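Local coordinates for WbbM protein (Klebsiella pneumoniae, PDB 6U4B) that acts as a bifunctional O-antigen polymerase, probably adding sugars through two glycosyltransferase domains in each subunit of a trimer, at residues D70-K75 with E81-Y86; W87-E92 with W229-L234; I189-K192 with Y197-A200. All coordinates share one frame; numbering follows the deposited sequence.

From the N terminus, contact 1 comes first: the loop at 70-75 folds back on helix 82-91, closing a short turn that contains helix 76-79. The same helix carries on into contact 2, where residues 87-92 meet 229-234 of helix 220-240 and close a span of 136 residues. Contact 3 nests in that span and joins the consecutive helices 180-193 and 198-206 across four residues. Contacts 1 and 2 follow in series; none cross. The centres of contacts 1 and 2 lie about 8 Å apart, those of contacts 2 and 3 about 19 Å, yet Trp229 and Ile233 reach Val190 and Tyr197. Helix 220-240 thus joins helix 82-91 to helices 180-193 and 198-206.

Contact 1: residues D70-K75 with E81-Y86; sequences DNISFK and ELTAHY
Ser73 and Thr83 bring their CA atoms within 5.6 Å, and the Asn71 and Tyr86 CA atoms are 6.5 Å apart, as the loop folds back beside the N-terminal part of helix 82-91. The loop is shaped by an Asx turn, in which Asn71 OD1 accepts from Ser73 N at 3.1 Å on an in-plane lone pair; asparagine suits this position because its amide oxygen stands in for a backbone carbonyl. A water cements the backbones, accepting from Ile72 N at 2.9 Å and donating to Thr83 O at 2.8 Å. Thr83 presents CG2 to the Ile72 carbonyl, while its OG1 turns to Asp66 and Cys80. Lys75 pairs with Glu238 in a salt bridge and also packs on Met547 of a second subunit.

Apolar packing centres on Ile72, whose branching lets one residue cover both the stem and the ring of Tyr86. CD1 of Ile72 rests 3.6 Å from Tyr86 CB, and CG2 forms a CH-pi contact with the ring, lying 12° off its normal. With Tyr86 CG anti to its backbone nitrogen (chi1 -178°), the ring extends along the loop past Asn71 CA at its edge. At the far end the phenol bonds to a carboxylate set nearly perpendicular to the ring: Tyr86 OH donates to Asp70 OD1 at 2.8 Å, on the syn side and 35° out of the carboxylate plane.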
ATOM      1  N   ASP A  70     -25.213  26.983   8.745  1.00 52.09           N
ATOM      2  CA  ASP A  70     -25.293  27.112  10.198  1.00 50.58           C
ATOM      3  C   ASP A  70     -26.392  26.192  10.722  1.00 46.70           C
ATOM      4  O   ASP A  70     -27.574  26.401  10.433  1.00 44.36           O
ATOM      5  CB  ASP A  70     -25.561  28.569  10.563  1.00 53.91           C
ATOM      6  CG  ASP A  70     -25.540  28.818  12.058  1.00 52.79           C
ATOM      7  OD1 ASP A  70     -25.249  27.880  12.832  1.00 53.76           O
ATOM      8  OD2 ASP A  70     -25.816  29.969  12.457  1.00 54.15           O
ATOM      9  N   ASN A  71     -26.013  25.180  11.501  1.00 42.83           N
ATOM     10  CA  ASN A  71     -26.945  24.119  11.856  1.00 40.57           C
ATOM     11  C   ASN A  71     -26.516  23.463  13.159  1.00 42.35           C
ATOM     12  O   ASN A  71     -25.372  23.598  13.600  1.00 42.98           O
ATOM     13  CB  ASN A  71     -27.025  23.064  10.750  1.00 43.11           C
ATOM     14  CG  ASN A  71     -25.774  22.209  10.676  1.00 43.65           C
ATOM     15  OD1 ASN A  71     -25.693  21.152  11.302  1.00 43.06           O
ATOM     16  ND2 ASN A  71     -24.788  22.668   9.916  1.00 41.91           N
ATOM     17  N   ILE A  72     -27.452  22.727  13.762  1.00 40.37           N
ATOM     18  CA  ILE A  72     -27.195  21.961  14.979  1.00 40.28           C
ATOM     19  C   ILE A  72     -27.654  20.522  14.774  1.00 36.99           C
ATOM     20  O   ILE A  72     -28.190  19.892  15.692  1.00 35.53           O
ATOM     21  CB  ILE A  72     -27.894  22.585  16.202  1.00 38.05           C
ATOM     22  CG1 ILE A  72     -29.397  22.736  15.949  1.00 36.64           C
ATOM     23  CG2 ILE A  72     -27.261  23.927  16.563  1.00 40.78           C
ATOM     24  CD1 ILE A  72     -30.179  23.150  17.182  1.00 37.53           C
ATOM     25  N   SER A  73     -27.423  19.986  13.573  1.00 42.47           N
ATOM     26  CA  SER A  73     -27.973  18.681  13.216  1.00 40.85           C
ATOM     27  C   SER A  73     -27.498  17.585  14.164  1.00 39.67           C
ATOM     28  O   SER A  73     -28.275  16.693  14.527  1.00 37.06           O
ATOM     29  CB  SER A  73     -27.601  18.338  11.775  1.00 38.55           C
ATOM     30  OG  SER A  73     -28.127  17.077  11.395  1.00 38.49           O
ATOM     31  N   PHE A  74     -26.232  17.633  14.584  1.00 40.66           N
ATOM     32  CA  PHE A  74     -25.718  16.585  15.459  1.00 41.11           C
ATOM     33  C   PHE A  74     -26.402  16.576  16.822  1.00 42.04           C
ATOM     34  O   PHE A  74     -26.356  15.554  17.514  1.00 40.30           O
ATOM     35  CB  PHE A  74     -24.197  16.722  15.624  1.00 38.33           C
ATOM     36  CG  PHE A  74     -23.773  17.851  16.527  1.00 40.19           C
ATOM     37  CD1 PHE A  74     -23.624  19.138  16.033  1.00 37.66           C
ATOM     38  CD2 PHE A  74     -23.507  17.620  17.868  1.00 40.41           C
ATOM     39  CE1 PHE A  74     -23.232  20.176  16.865  1.00 41.00           C
ATOM     40  CE2 PHE A  74     -23.113  18.654  18.705  1.00 42.32           C
ATOM     41  CZ  PHE A  74     -22.973  19.932  18.203  1.00 38.92           C
ATOM     42  N   LYS A  75     -27.044  17.676  17.217  1.00 41.33           N
ATOM     43  CA  LYS A  75     -27.765  17.733  18.484  1.00 42.45           C
ATOM     44  C   LYS A  75     -29.188  17.182  18.388  1.00 41.69           C
ATOM     45  O   LYS A  75     -29.939  17.278  19.367  1.00 39.62           O
ATOM     46  CB  LYS A  75     -27.815  19.173  19.004  1.00 44.38           C
ATOM     47  CG  LYS A  75     -26.463  19.857  19.174  1.00 40.90           C
ATOM     48  CD  LYS A  75     -26.626  21.094  20.045  1.00 45.22           C
ATOM     49  CE  LYS A  75     -25.610  22.175  19.727  1.00 51.59           C
ATOM     50  NZ  LYS A  75     -25.874  23.401  20.549  1.00 48.98           N
ATOM     51  N   GLU A  81     -36.912  17.954  16.845  1.00 32.21           N
ATOM     52  CA  GLU A  81     -37.234  18.776  15.683  1.00 37.96           C
ATOM     53  C   GLU A  81     -36.763  20.219  15.800  1.00 38.26           C
ATOM     54  O   GLU A  81     -36.913  20.973  14.833  1.00 37.64           O
ATOM     55  CB  GLU A  81     -38.741  18.766  15.429  1.00 46.62           C
ATOM     56  CG  GLU A  81     -39.223  17.607  14.588  1.00 54.53           C
ATOM     57  CD  GLU A  81     -39.916  16.539  15.403  1.00 63.12           C
ATOM     58  OE1 GLU A  81     -39.506  16.312  16.560  1.00 67.91           O
ATOM     59  OE2 GLU A  81     -40.877  15.936  14.883  1.00 65.21           O
ATOM     60  N   LEU A  82     -36.214  20.627  16.947  1.00 35.79           N
ATOM     61  CA  LEU A  82     -35.632  21.964  17.040  1.00 39.29           C
ATOM     62  C   LEU A  82     -34.489  22.152  16.049  1.00 38.74           C
ATOM     63  O   LEU A  82     -34.218  23.281  15.626  1.00 39.41           O
ATOM     64  CB  LEU A  82     -35.153  22.232  18.463  1.00 41.47           C
ATOM     65  CG  LEU A  82     -36.239  22.497  19.502  1.00 44.13           C
ATOM     66  CD1 LEU A  82     -35.638  22.615  20.888  1.00 49.06           C
ATOM     67  CD2 LEU A  82     -37.016  23.755  19.144  1.00 42.79           C
ATOM     68  N   THR A  83     -33.819  21.061  15.658  1.00 34.73           N
ATOM     69  CA  THR A  83     -32.763  21.153  14.654  1.00 36.64           C
ATOM     70  C   THR A  83     -33.312  21.599  13.305  1.00 39.46           C
ATOM     71  O   THR A  83     -32.624  22.307  12.563  1.00 43.83           O
ATOM     72  CB  THR A  83     -32.037  19.810  14.519  1.00 38.66           C
ATOM     73  OG1 THR A  83     -32.951  18.809  14.057  1.00 47.33           O
ATOM     74  CG2 THR A  83     -31.478  19.377  15.859  1.00 35.06           C
ATOM     75  N   ALA A  84     -34.536  21.189  12.963  1.00 38.49           N
ATOM     76  CA  ALA A  84     -35.172  21.713  11.757  1.00 39.79           C
ATOM     77  C   ALA A  84     -35.533  23.183  11.935  1.00 41.31           C
ATOM     78  O   ALA A  84     -35.270  24.011  11.053  1.00 40.51           O
ATOM     79  CB  ALA A  84     -36.412  20.886  11.413  1.00 33.85           C
ATOM     80  N   HIS A  85     -36.144  23.518  13.074  1.00 40.65           N
ATOM     81  CA  HIS A  85     -36.420  24.908  13.421  1.00 42.38           C
ATOM     82  C   HIS A  85     -35.160  25.759  13.309  1.00 40.64           C
ATOM     83  O   HIS A  85     -35.154  26.797  12.636  1.00 38.22           O
ATOM     84  CB  HIS A  85     -37.005  24.963  14.838  1.00 43.34           C
ATOM     85  CG  HIS A  85     -37.336  26.342  15.326  1.00 43.96           C
ATOM     86  ND1 HIS A  85     -37.968  26.565  16.530  1.00 46.93           N
ATOM     87  CD2 HIS A  85     -37.125  27.564  14.782  1.00 45.54           C
ATOM     88  CE1 HIS A  85     -38.132  27.862  16.708  1.00 46.88           C
ATOM     89  NE2 HIS A  85     -37.628  28.492  15.662  1.00 47.90           N
ATOM     90  N   TYR A  86     -34.075  25.319  13.952  1.00 40.25           N
ATOM     91  CA  TYR A  86     -32.829  26.081  13.928  1.00 42.69           C
ATOM     92  C   TYR A  86     -32.319  26.259  12.504  1.00 43.58           C
ATOM     93  O   TYR A  86     -31.917  27.361  12.110  1.00 44.13           O
ATOM     94  CB  TYR A  86     -31.775  25.386  14.793  1.00 46.04           C
ATOM     95  CG  TYR A  86     -30.460  26.130  14.880  1.00 46.82           C
ATOM     96  CD1 TYR A  86     -29.453  25.920  13.946  1.00 43.36           C
ATOM     97  CD2 TYR A  86     -30.226  27.045  15.900  1.00 47.39           C
ATOM     98  CE1 TYR A  86     -28.254  26.602  14.022  1.00 42.62           C
ATOM     99  CE2 TYR A  86     -29.029  27.730  15.984  1.00 48.40           C
ATOM    100  CZ  TYR A  86     -28.048  27.505  15.045  1.00 48.56           C
ATOM    101  OH  TYR A  86     -26.857  28.189  15.126  1.00 52.33           O
TER
HETATM  102  O   HOH W   1     -29.817  22.055  12.302  1.00 36.82           O

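Contact 2: residues W87-E92 with W229-L234; sequences WVWKNE and WLFSIL
Trp89 and Phe231 carry this contact, their CA atoms 10.4 Å apart, a gap that the long, flat side chains of tryptophan and phenylalanine bridge. Ahead of them in the chain, Trp87 faces elsewhere, its NE1 bonded to Thr68, while its carbonyl oxygen is gripped twice by Asn91, from the backbone N and from ND2, the latter at 2.8 Å. Trp89 then swings out toward helix 220-240, CG anti to the backbone nitrogen (chi1 172°). Its six-membered ring lies nearly parallel to that of Phe231, at 17°, but the two are slid apart: centroids 5.2 Å distant, with little overlap. The touching is done by CZ3 of Trp89, 3.5 Å from Phe231 CD2 and 3.6 Å from Phe231 CB. Lys90 follows, its CE lying 3.5 Å above one face of the Trp89 indole, toward the rim. Asn91 ends the helix, its ND2 also bonding the Asp70 carbonyl. On the far helix, Phe231 is met edge-to-face by His85 and Tyr86, extending the aromatic cluster. This is aromatic helix-to-helix packing within the DUF4422 region, whose mixed sheet and surrounding helices are consistent with an alpha/beta glycosyltransferase fold.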
ATOM      1  N   TRP A  87     -32.331  25.181  11.713  1.00 46.22           N
ATOM      2  CA  TRP A  87     -31.772  25.242  10.365  1.00 45.54           C
ATOM      3  C   TRP A  87     -32.550  26.209   9.482  1.00 48.74           C
ATOM      4  O   TRP A  87     -31.953  26.975   8.716  1.00 50.31           O
ATOM      5  CB  TRP A  87     -31.750  23.847   9.738  1.00 40.28           C
ATOM      6  CG  TRP A  87     -31.176  23.833   8.352  1.00 45.95           C
ATOM      7  CD1 TRP A  87     -29.861  23.702   8.010  1.00 42.86           C
ATOM      8  CD2 TRP A  87     -31.899  23.961   7.122  1.00 50.16           C
ATOM      9  NE1 TRP A  87     -29.721  23.739   6.644  1.00 47.66           N
ATOM     10  CE2 TRP A  87     -30.957  23.897   6.076  1.00 50.51           C
ATOM     11  CE3 TRP A  87     -33.253  24.122   6.805  1.00 48.85           C
ATOM     12  CZ2 TRP A  87     -31.324  23.987   4.734  1.00 50.55           C
ATOM     13  CZ3 TRP A  87     -33.615  24.212   5.473  1.00 46.09           C
ATOM     14  CH2 TRP A  87     -32.654  24.145   4.455  1.00 50.98           C
ATOM     15  N   VAL A  88     -33.883  26.186   9.570  1.00 43.65           N
ATOM     16  CA  VAL A  88     -34.692  27.130   8.804  1.00 46.17           C
ATOM     17  C   VAL A  88     -34.423  28.554   9.269  1.00 48.90           C
ATOM     18  O   VAL A  88     -34.287  29.478   8.455  1.00 49.62           O
ATOM     19  CB  VAL A  88     -36.185  26.767   8.923  1.00 43.53           C
ATOM     20  CG1 VAL A  88     -37.044  27.830   8.260  1.00 43.18           C
ATOM     21  CG2 VAL A  88     -36.457  25.402   8.310  1.00 43.97           C
ATOM     22  N   TRP A  89     -34.331  28.749  10.587  1.00 47.19           N
ATOM     23  CA  TRP A  89     -34.086  30.071  11.152  1.00 50.13           C
ATOM     24  C   TRP A  89     -32.799  30.683  10.609  1.00 50.49           C
ATOM     25  O   TRP A  89     -32.771  31.864  10.244  1.00 50.36           O
ATOM     26  CB  TRP A  89     -34.037  29.963  12.677  1.00 51.31           C
ATOM     27  CG  TRP A  89     -33.607  31.202  13.403  1.00 54.01           C
ATOM     28  CD1 TRP A  89     -33.872  32.495  13.058  1.00 57.54           C
ATOM     29  CD2 TRP A  89     -32.834  31.258  14.608  1.00 52.30           C
ATOM     30  NE1 TRP A  89     -33.311  33.353  13.975  1.00 57.04           N
ATOM     31  CE2 TRP A  89     -32.669  32.617  14.936  1.00 54.68           C
ATOM     32  CE3 TRP A  89     -32.265  30.289  15.441  1.00 51.13           C
ATOM     33  CZ2 TRP A  89     -31.958  33.033  16.062  1.00 58.20           C
ATOM     34  CZ3 TRP A  89     -31.560  30.702  16.558  1.00 53.46           C
ATOM     35  CH2 TRP A  89     -31.413  32.062  16.858  1.00 58.30           C
ATOM     36  N   LYS A  90     -31.730  29.892  10.530  1.00 51.07           N
ATOM     37  CA  LYS A  90     -30.414  30.424  10.195  1.00 53.39           C
ATOM     38  C   LYS A  90     -30.113  30.441   8.701  1.00 54.37           C
ATOM     39  O   LYS A  90     -29.253  31.219   8.271  1.00 52.83           O
ATOM     40  CB  LYS A  90     -29.323  29.617  10.905  1.00 51.20           C
ATOM     41  CG  LYS A  90     -29.307  29.791  12.409  1.00 49.99           C
ATOM     42  CD  LYS A  90     -29.128  31.254  12.781  1.00 54.84           C
ATOM     43  CE  LYS A  90     -28.930  31.421  14.277  1.00 49.59           C
ATOM     44  NZ  LYS A  90     -28.782  32.854  14.653  1.00 55.78           N
ATOM     45  N   ASN A  91     -30.788  29.615   7.899  1.00 53.35           N
ATOM     46  CA  ASN A  91     -30.370  29.401   6.521  1.00 60.02           C
ATOM     47  C   ASN A  91     -31.440  29.666   5.471  1.00 60.93           C
ATOM     48  O   ASN A  91     -31.085  29.911   4.312  1.00 61.67           O
ATOM     49  CB  ASN A  91     -29.859  27.963   6.341  1.00 60.67           C
ATOM     50  CG  ASN A  91     -28.779  27.601   7.344  1.00 57.86           C
ATOM     51  OD1 ASN A  91     -27.622  27.999   7.197  1.00 58.99           O
ATOM     52  ND2 ASN A  91     -29.152  26.846   8.371  1.00 52.40           N
ATOM     53  N   GLU A  92     -32.718  29.631   5.824  1.00 61.61           N
ATOM     54  CA  GLU A  92     -33.785  29.730   4.840  1.00 65.02           C
ATOM     55  C   GLU A  92     -34.249  31.171   4.659  1.00 68.42           C
ATOM     56  O   GLU A  92     -34.273  31.963   5.605  1.00 65.65           O
ATOM     57  CB  GLU A  92     -34.976  28.863   5.249  1.00 60.86           C
ATOM     58  CG  GLU A  92     -34.869  27.409   4.834  1.00 57.45           C
ATOM     59  CD  GLU A  92     -35.040  27.217   3.340  1.00 58.24           C
ATOM     60  OE1 GLU A  92     -34.049  27.384   2.595  1.00 55.22           O
ATOM     61  OE2 GLU A  92     -36.173  26.913   2.910  1.00 56.94           O
ATOM     62  N   TRP A 229     -35.559  34.343  20.876  1.00 48.94           N
ATOM     63  CA  TRP A 229     -35.877  34.184  22.290  1.00 49.96           C
ATOM     64  C   TRP A 229     -35.639  32.751  22.751  1.00 45.88           C
ATOM     65  O   TRP A 229     -34.978  32.519  23.771  1.00 45.42           O
ATOM     66  CB  TRP A 229     -37.328  34.606  22.532  1.00 51.40           C
ATOM     67  CG  TRP A 229     -37.825  34.431  23.937  1.00 51.68           C
ATOM     68  CD1 TRP A 229     -37.726  35.330  24.960  1.00 54.47           C
ATOM     69  CD2 TRP A 229     -38.528  33.300  24.463  1.00 50.07           C
ATOM     70  NE1 TRP A 229     -38.312  34.823  26.095  1.00 51.69           N
ATOM     71  CE2 TRP A 229     -38.814  33.578  25.815  1.00 50.49           C
ATOM     72  CE3 TRP A 229     -38.940  32.075  23.924  1.00 43.46           C
ATOM     73  CZ2 TRP A 229     -39.492  32.677  26.636  1.00 47.36           C
ATOM     74  CZ3 TRP A 229     -39.610  31.183  24.740  1.00 40.47           C
ATOM     75  CH2 TRP A 229     -39.879  31.487  26.082  1.00 43.99           C
ATOM     76  N   LEU A 230     -36.160  31.774  22.004  1.00 43.88           N
ATOM     77  CA  LEU A 230     -36.073  30.380  22.435  1.00 42.39           C
ATOM     78  C   LEU A 230     -34.626  29.908  22.509  1.00 43.03           C
ATOM     79  O   LEU A 230     -34.205  29.312  23.507  1.00 43.80           O
ATOM     80  CB  LEU A 230     -36.874  29.484  21.492  1.00 41.17           C
ATOM     81  CG  LEU A 230     -36.745  27.978  21.736  1.00 37.37           C
ATOM     82  CD1 LEU A 230     -37.405  27.580  23.049  1.00 39.21           C
ATOM     83  CD2 LEU A 230     -37.320  27.176  20.573  1.00 31.50           C
ATOM     84  N   PHE A 231     -33.843  30.167  21.461  1.00 39.12           N
ATOM     85  CA  PHE A 231     -32.498  29.611  21.410  1.00 41.61           C
ATOM     86  C   PHE A 231     -31.506  30.379  22.270  1.00 44.18           C
ATOM     87  O   PHE A 231     -30.474  29.813  22.641  1.00 45.19           O
ATOM     88  CB  PHE A 231     -32.018  29.529  19.960  1.00 38.09           C
ATOM     89  CG  PHE A 231     -32.648  28.404  19.191  1.00 41.11           C
ATOM     90  CD1 PHE A 231     -32.207  27.105  19.366  1.00 42.24           C
ATOM     91  CD2 PHE A 231     -33.700  28.639  18.321  1.00 42.42           C
ATOM     92  CE1 PHE A 231     -32.790  26.061  18.677  1.00 41.82           C
ATOM     93  CE2 PHE A 231     -34.290  27.597  17.627  1.00 41.72           C
ATOM     94  CZ  PHE A 231     -33.834  26.306  17.806  1.00 40.10           C
ATOM     95  N   SER A 232     -31.790  31.640  22.609  1.00 44.43           N
ATOM     96  CA  SER A 232     -30.980  32.316  23.617  1.00 49.45           C
ATOM     97  C   SER A 232     -31.120  31.629  24.968  1.00 50.85           C
ATOM     98  O   SER A 232     -30.146  31.510  25.722  1.00 54.21           O
ATOM     99  CB  SER A 232     -31.378  33.788  23.722  1.00 51.92           C
ATOM    100  OG  SER A 232     -32.647  33.932  24.336  1.00 51.38           O
ATOM    101  N   ILE A 233     -32.329  31.163  25.287  1.00 45.77           N
ATOM    102  CA  ILE A 233     -32.547  30.423  26.525  1.00 43.17           C
ATOM    103  C   ILE A 233     -31.894  29.050  26.449  1.00 42.65           C
ATOM    104  O   ILE A 233     -31.253  28.596  27.406  1.00 43.72           O
ATOM    105  CB  ILE A 233     -34.054  30.317  26.815  1.00 44.40           C
ATOM    106  CG1 ILE A 233     -34.632  31.701  27.127  1.00 53.57           C
ATOM    107  CG2 ILE A 233     -34.317  29.338  27.954  1.00 36.36           C
ATOM    108  CD1 ILE A 233     -36.122  31.796  26.927  1.00 46.96           C
ATOM    109  N   LEU A 234     -32.048  28.364  25.315  1.00 38.92           N
ATOM    110  CA  LEU A 234     -31.486  27.025  25.188  1.00 40.02           C
ATOM    111  C   LEU A 234     -29.961  27.050  25.207  1.00 36.73           C
ATOM    112  O   LEU A 234     -29.340  26.129  25.749  1.00 36.09           O
ATOM    113  CB  LEU A 234     -32.009  26.353  23.917  1.00 40.63           C
ATOM    114  CG  LEU A 234     -33.531  26.163  23.843  1.00 41.94           C
ATOM    115  CD1 LEU A 234     -33.934  25.392  22.592  1.00 31.50           C
ATOM    116  CD2 LEU A 234     -34.067  25.481  25.101  1.00 36.24           C
TER

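Contact 3: residues I189-K192 with Y197-A200; sequences IVEK and YSTA
Val190 and Tyr197 meet at about a right angle, methyl against methylene, with Val190 CG1 3.8 Å from Tyr197 CB. The valine holds CG1 anti to its backbone nitrogen (chi1 -175°), which sends that branch across the gap to the tyrosine, while CG2 packs on Ile233. A beta-branched residue is well placed here, since its two methyls serve two neighbours at once. Tyr197 starts toward Val190, but the Tyr197 ring then swings off to stack on Trp229. Lys268 adds a cation-pi contact to the same ring.

The two segments are the facing parts of consecutive helices, 180-193 and 198-206, joined by a tight connection within the helical part of the DUF4422 region; the CA atoms of Glu191 and Ser198 come within 6.0 Å. Helix 220-240 closes over the apolar side of this corner, where Val190 and Tyr197 are buried.

On the more open side, Glu191 bends at chi2 (-84°), curling its carboxylate back against the start of helix 198-206. OE1 of Glu191 approaches Ser198 CB at 3.2 Å, with OE2 at 3.6 Å from the same carbon. A small residue such as serine lets the glutamate lie this close. The contact is van der Waals, for the serine hydroxyl points elsewhere, leaving Ser198 OG 4.5 Å from Glu191 OE1.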
ATOM      1  N   ILE A 189     -33.521  30.728  33.890  1.00 44.59           N
ATOM      2  CA  ILE A 189     -32.861  31.455  32.811  1.00 49.56           C
ATOM      3  C   ILE A 189     -33.814  32.458  32.173  1.00 47.02           C
ATOM      4  O   ILE A 189     -33.431  33.600  31.889  1.00 51.05           O
ATOM      5  CB  ILE A 189     -32.299  30.460  31.780  1.00 48.26           C
ATOM      6  CG1 ILE A 189     -31.183  29.630  32.413  1.00 46.28           C
ATOM      7  CG2 ILE A 189     -31.797  31.190  30.544  1.00 46.77           C
ATOM      8  CD1 ILE A 189     -30.724  28.484  31.558  1.00 48.46           C
ATOM      9  N   VAL A 190     -35.065  32.055  31.938  1.00 47.25           N
ATOM     10  CA  VAL A 190     -36.059  32.988  31.413  1.00 50.39           C
ATOM     11  C   VAL A 190     -36.249  34.152  32.374  1.00 54.61           C
ATOM     12  O   VAL A 190     -36.364  35.309  31.954  1.00 56.91           O
ATOM     13  CB  VAL A 190     -37.388  32.260  31.144  1.00 55.07           C
ATOM     14  CG1 VAL A 190     -38.388  33.209  30.492  1.00 53.14           C
ATOM     15  CG2 VAL A 190     -37.161  31.034  30.278  1.00 52.70           C
ATOM     16  N   GLU A 191     -36.277  33.865  33.678  1.00 55.94           N
ATOM     17  CA  GLU A 191     -36.439  34.920  34.673  1.00 65.98           C
ATOM     18  C   GLU A 191     -35.276  35.904  34.635  1.00 66.53           C
ATOM     19  O   GLU A 191     -35.485  37.123  34.664  1.00 67.76           O
ATOM     20  CB  GLU A 191     -36.572  34.309  36.069  1.00 68.85           C
ATOM     21  CG  GLU A 191     -37.843  33.509  36.294  1.00 68.44           C
ATOM     22  CD  GLU A 191     -39.014  34.384  36.673  1.00 75.26           C
ATOM     23  OE1 GLU A 191     -38.859  35.623  36.662  1.00 81.31           O
ATOM     24  OE2 GLU A 191     -40.088  33.835  36.990  1.00 78.65           O
ATOM     25  N   LYS A 192     -34.045  35.397  34.567  1.00 65.33           N
ATOM     26  CA  LYS A 192     -32.880  36.277  34.562  1.00 67.58           C
ATOM     27  C   LYS A 192     -32.767  37.043  33.251  1.00 63.89           C
ATOM     28  O   LYS A 192     -32.611  38.269  33.250  1.00 64.98           O
ATOM     29  CB  LYS A 192     -31.607  35.471  34.815  1.00 73.39           C
ATOM     30  CG  LYS A 192     -30.335  36.280  34.612  1.00 84.02           C
ATOM     31  CD  LYS A 192     -29.102  35.399  34.510  1.00 90.53           C
ATOM     32  CE  LYS A 192     -28.760  34.753  35.841  1.00 97.45           C
ATOM     33  NZ  LYS A 192     -27.502  33.957  35.748  1.00100.59           N
ATOM     34  N   TYR A 197     -41.156  38.181  31.684  1.00 56.01           N
ATOM     35  CA  TYR A 197     -41.886  36.942  31.456  1.00 54.24           C
ATOM     36  C   TYR A 197     -42.329  36.257  32.740  1.00 54.19           C
ATOM     37  O   TYR A 197     -42.959  35.196  32.667  1.00 55.19           O
ATOM     38  CB  TYR A 197     -41.029  35.964  30.641  1.00 54.10           C
ATOM     39  CG  TYR A 197     -41.037  36.216  29.153  1.00 56.07           C
ATOM     40  CD1 TYR A 197     -40.341  37.286  28.607  1.00 59.32           C
ATOM     41  CD2 TYR A 197     -41.732  35.375  28.291  1.00 53.52           C
ATOM     42  CE1 TYR A 197     -40.339  37.517  27.244  1.00 59.84           C
ATOM     43  CE2 TYR A 197     -41.735  35.596  26.926  1.00 55.77           C
ATOM     44  CZ  TYR A 197     -41.038  36.671  26.409  1.00 56.46           C
ATOM     45  OH  TYR A 197     -41.038  36.899  25.054  1.00 59.25           O
ATOM     46  N   SER A 198     -42.021  36.829  33.908  1.00 58.42           N
ATOM     47  CA  SER A 198     -42.272  36.131  35.166  1.00 60.98           C
ATOM     48  C   SER A 198     -43.748  35.788  35.337  1.00 64.25           C
ATOM     49  O   SER A 198     -44.086  34.692  35.799  1.00 65.93           O
ATOM     50  CB  SER A 198     -41.778  36.974  36.341  1.00 65.47           C
ATOM     51  OG  SER A 198     -42.514  38.179  36.451  1.00 77.30           O
ATOM     52  N   THR A 199     -44.644  36.709  34.968  1.00 64.49           N
ATOM     53  CA  THR A 199     -46.074  36.441  35.100  1.00 61.90           C
ATOM     54  C   THR A 199     -46.538  35.400  34.087  1.00 58.52           C
ATOM     55  O   THR A 199     -47.402  34.568  34.393  1.00 56.28           O
ATOM     56  CB  THR A 199     -46.873  37.738  34.947  1.00 66.31           C
ATOM     57  OG1 THR A 199     -46.466  38.671  35.956  1.00 71.29           O
ATOM     58  CG2 THR A 199     -48.371  37.472  35.095  1.00 65.75           C
ATOM     59  N   ALA A 200     -45.973  35.424  32.878  1.00 53.33           N
ATOM     60  CA  ALA A 200     -46.315  34.410  31.885  1.00 56.60           C
ATOM     61  C   ALA A 200     -45.829  33.031  32.316  1.00 58.15           C
ATOM     62  O   ALA A 200     -46.486  32.019  32.045  1.00 55.11           O
ATOM     63  CB  ALA A 200     -45.728  34.786  30.526  1.00 54.72           C
TER